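Local coordinates for protein polyketide synthase (Synechococcus sp., PDB 4GOX) that probably transfers a sulfonate group from the donor PAPS to a polyketide intermediate during olefin synthesis, and is held here with the desulfonated product adenosine-3'-5'-diphosphate, at residues I162-F165 against T166-M170. Sequence-based numbering, arbitrary orientation.
Sequences IESF and TRLRM. With A3P (adenosine-3'-5'-diphosphate), chain B.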
ATOM      1  N   ILE A 162     -16.568   3.645  -1.186  1.00 47.42           N
ATOM      2  CA  ILE A 162     -17.455   3.959  -2.317  1.00 49.13           C
ATOM      3  C   ILE A 162     -17.700   5.455  -2.418  1.00 57.51           C
ATOM      4  O   ILE A 162     -17.455   6.030  -3.474  1.00 57.85           O
ATOM      5  CB  ILE A 162     -18.767   3.115  -2.334  1.00 52.29           C
ATOM      6  CG1 ILE A 162     -18.456   1.634  -2.605  1.00 51.85           C
ATOM      7  CG2 ILE A 162     -19.754   3.657  -3.382  1.00 54.27           C
ATOM      8  CD1 ILE A 162     -19.519   0.651  -2.131  1.00 57.76           C
ATOM      9  N   GLU A 163     -18.127   6.080  -1.312  1.00 56.28           N
ATOM     10  CA  GLU A 163     -18.373   7.518  -1.220  1.00 57.65           C
ATOM     11  C   GLU A 163     -17.113   8.317  -1.617  1.00 62.73           C
ATOM     12  O   GLU A 163     -17.208   9.216  -2.453  1.00 63.30           O
ATOM     13  CB  GLU A 163     -18.843   7.869   0.206  1.00 59.48           C
ATOM     14  CG  GLU A 163     -19.298   9.310   0.391  1.00 70.45           C
ATOM     15  CD  GLU A 163     -18.192  10.337   0.555  1.00 83.62           C
ATOM     16  OE1 GLU A 163     -17.229  10.067   1.308  1.00 68.02           O
ATOM     17  OE2 GLU A 163     -18.278  11.402  -0.097  1.00 79.92           O
ATOM     18  N   SER A 164     -15.949   7.973  -1.033  1.00 58.48           N
ATOM     19  CA  SER A 164     -14.670   8.640  -1.297  1.00 58.17           C
ATOM     20  C   SER A 164     -14.198   8.474  -2.742  1.00 67.77           C
ATOM     21  O   SER A 164     -13.744   9.443  -3.350  1.00 67.79           O
ATOM     22  CB  SER A 164     -13.598   8.135  -0.340  1.00 56.30           C
ATOM     23  OG  SER A 164     -12.338   8.603  -0.776  1.00 55.51           O
ATOM     24  N   PHE A 165     -14.297   7.244  -3.282  1.00 67.84           N
ATOM     25  CA  PHE A 165     -13.901   6.897  -4.650  1.00 69.19           C
ATOM     26  C   PHE A 165     -14.744   7.679  -5.662  1.00 78.29           C
ATOM     27  O   PHE A 165     -14.211   8.124  -6.685  1.00 78.44           O
ATOM     28  CB  PHE A 165     -14.035   5.386  -4.873  1.00 69.75           C
ATOM     29  CG  PHE A 165     -13.476   4.877  -6.173  1.00 71.26           C
ATOM     30  CD1 PHE A 165     -14.260   4.851  -7.324  1.00 75.65           C
ATOM     31  CD2 PHE A 165     -12.182   4.385  -6.244  1.00 72.58           C
ATOM     32  CE1 PHE A 165     -13.764   4.331  -8.521  1.00 76.59           C
ATOM     33  CE2 PHE A 165     -11.680   3.880  -7.441  1.00 76.21           C
ATOM     34  CZ  PHE A 165     -12.475   3.857  -8.574  1.00 75.32           C
ATOM     35  N   THR A 166     -16.046   7.864  -5.345  1.00 78.34           N
ATOM     36  CA  THR A 166     -17.039   8.610  -6.124  1.00 80.47           C
ATOM     37  C   THR A 166     -16.605  10.074  -6.248  1.00 88.78           C
ATOM     38  O   THR A 166     -16.440  10.565  -7.366  1.00 88.84           O
ATOM     39  CB  THR A 166     -18.441   8.409  -5.502  1.00 87.33           C
ATOM     40  OG1 THR A 166     -18.945   7.144  -5.922  1.00 84.68           O
ATOM     41  CG2 THR A 166     -19.432   9.508  -5.871  1.00 90.34           C
ATOM     42  N   ARG A 167     -16.395  10.742  -5.089  1.00 88.65           N
ATOM     43  CA  ARG A 167     -15.980  12.142  -4.950  1.00 89.85           C
ATOM     44  C   ARG A 167     -14.720  12.460  -5.757  1.00 97.40           C
ATOM     45  O   ARG A 167     -14.687  13.462  -6.476  1.00 98.12           O
ATOM     46  CB  ARG A 167     -15.711  12.458  -3.470  1.00 89.35           C
ATOM     47  CG  ARG A 167     -16.879  13.060  -2.712  1.00 96.21           C
ATOM     48  CD  ARG A 167     -16.379  13.861  -1.519  1.00 99.20           C
ATOM     49  NE  ARG A 167     -16.155  13.037  -0.325  1.00 99.36           N
ATOM     50  CZ  ARG A 167     -14.968  12.598   0.091  1.00103.18           C
ATOM     51  NH1 ARG A 167     -13.867  12.887  -0.593  1.00 84.06           N
ATOM     52  NH2 ARG A 167     -14.874  11.863   1.192  1.00 83.82           N
ATOM     53  N   LEU A 168     -13.697  11.594  -5.644  1.00 95.56           N
ATOM     54  CA  LEU A 168     -12.395  11.751  -6.288  1.00 96.72           C
ATOM     55  C   LEU A 168     -12.372  11.542  -7.815  1.00104.36           C
ATOM     56  O   LEU A 168     -11.328  11.769  -8.435  1.00104.86           O
ATOM     57  CB  LEU A 168     -11.325  10.898  -5.561  1.00 96.11           C
ATOM     58  CG  LEU A 168     -10.548  11.527  -4.370  1.00100.44           C
ATOM     59  CD1 LEU A 168      -9.638  12.660  -4.818  1.00101.32           C
ATOM     60  CD2 LEU A 168     -11.462  11.935  -3.199  1.00102.30           C
ATOM     61  N   ARG A 169     -13.526  11.150  -8.421  1.00103.12           N
ATOM     62  CA  ARG A 169     -13.718  10.920  -9.869  1.00104.74           C
ATOM     63  C   ARG A 169     -12.697   9.906 -10.440  1.00110.65           C
ATOM     64  O   ARG A 169     -12.276  10.025 -11.598  1.00111.74           O
ATOM     65  CB  ARG A 169     -13.694  12.249 -10.677  1.00106.54           C
ATOM     66  CG  ARG A 169     -14.568  13.383 -10.129  1.00117.55           C
ATOM     67  CD  ARG A 169     -13.995  14.762 -10.455  1.00127.37           C
ATOM     68  NE  ARG A 169     -12.684  14.986  -9.834  1.00132.32           N
ATOM     69  CZ  ARG A 169     -12.499  15.519  -8.629  1.00143.26           C
ATOM     70  NH1 ARG A 169     -13.537  15.906  -7.898  1.00129.77           N
ATOM     71  NH2 ARG A 169     -11.273  15.668  -8.145  1.00128.05           N
ATOM     72  N   MET A 170     -12.314   8.905  -9.616  1.00106.72           N
ATOM     73  CA  MET A 170     -11.332   7.864  -9.946  1.00106.14           C
ATOM     74  C   MET A 170     -11.759   6.889 -11.063  1.00110.27           C
ATOM     75  O   MET A 170     -10.916   6.132 -11.558  1.00109.93           O
ATOM     76  CB  MET A 170     -10.897   7.112  -8.681  1.00107.16           C
ATOM     77  CG  MET A 170      -9.910   7.877  -7.821  1.00110.69           C
ATOM     78  SD  MET A 170      -9.405   6.970  -6.332  1.00113.34           S
ATOM     79  CE  MET A 170      -8.268   5.757  -7.043  1.00109.53           C
TER
HETATM   80  P1  A3P B 401     -11.099  11.124   1.778  1.00 53.27           P
HETATM   81  O1P A3P B 401     -11.824  10.934   0.468  1.00 51.26           O
HETATM   82  O2P A3P B 401     -10.100  12.260   1.708  1.00 59.43           O
HETATM   83  O3P A3P B 401     -11.963  11.063   3.008  1.00 51.94           O
HETATM   84  P2  A3P B 401      -5.874   6.225   0.586  1.00 41.91           P
HETATM   85  O4P A3P B 401      -5.793   4.732   0.735  1.00 42.54           O
HETATM   86  O5P A3P B 401      -6.313   6.744  -0.749  1.00 41.96           O
HETATM   87  O6P A3P B 401      -4.668   6.928   1.166  1.00 44.54           O
HETATM   88  O5' A3P B 401      -7.057   6.689   1.562  1.00 43.47           O
HETATM   89  C5' A3P B 401      -7.595   8.020   1.487  1.00 42.40           C
HETATM   90  C4' A3P B 401      -8.467   8.272   2.713  1.00 42.93           C
HETATM   91  O4' A3P B 401      -7.731   8.164   3.925  1.00 43.45           O
HETATM   92  C3' A3P B 401      -9.067   9.662   2.787  1.00 44.91           C
HETATM   93  O3' A3P B 401     -10.205   9.780   1.941  1.00 52.41           O
HETATM   94  C2' A3P B 401      -9.381   9.820   4.259  1.00 44.90           C
HETATM   95  O2' A3P B 401     -10.705   9.386   4.583  1.00 47.39           O
HETATM   96  C1' A3P B 401      -8.380   8.912   4.956  1.00 46.46           C
HETATM   97  N9  A3P B 401      -7.408   9.794   5.643  1.00 50.47           N
HETATM   98  C8  A3P B 401      -6.443  10.535   5.027  1.00 51.19           C
HETATM   99  N7  A3P B 401      -5.751  11.268   5.929  1.00 52.04           N
HETATM  100  C5  A3P B 401      -6.281  11.000   7.136  1.00 50.74           C
HETATM  101  C6  A3P B 401      -6.041  11.472   8.513  1.00 49.96           C
HETATM  102  N6  A3P B 401      -5.044  12.349   8.734  1.00 50.00           N
HETATM  103  N1  A3P B 401      -6.805  10.964   9.512  1.00 51.52           N
HETATM  104  C2  A3P B 401      -7.785  10.053   9.280  1.00 51.35           C
HETATM  105  N3  A3P B 401      -8.089   9.608   8.039  1.00 50.19           N
HETATM  106  C4  A3P B 401      -7.380  10.032   6.952  1.00 49.98           C
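F165 and M170 meet where helix 158-167 ends: M170 CB lies over one face of the F165 ring, 3.7 Å from its centroid in a CH-pi contact. F165 CG, anti to the backbone N (chi1 -172°), carries the ring to where M170 can cover it; the M170 chain crosses at about a right angle, and SD adds an oblique Met-aromatic contact, its nearest ring atom being CD2. F165 also packs on A185 and I188 of helix 181-202. R169, at positive phi, ends the helix in a Schellman motif, and the chain turns so that M170 comes back over the ring. One turn earlier, I162 O accepts two bonds, from T166 N at 3.0 Å and from T166 OG1 at 3.1 Å, which arrive from opposite faces of the carbonyl plane; OG1 stands above that plane, away from a lone pair. On the nucleotide side E163 and R167 form an i to i+4 salt bridge, NE to OE2 2.7 Å and NH2 to OE1 3.0 Å, both weak in angle (129°), with the carboxylate and guanidinium planes 45° apart. R167 NH1 (3.0 Å) and NH2 (3.3 Å) reach O1P of adenosine-3'-5'-diphosphate, which S164 OG also grips at 2.7 Å. S164, itself bonded to R34, and R167 thus bind the 3'-phosphate, as in PAPS-dependent sulfotransferases; E163 would orient the arginine and partly offset its charge while the phosphate oxygen takes three donors.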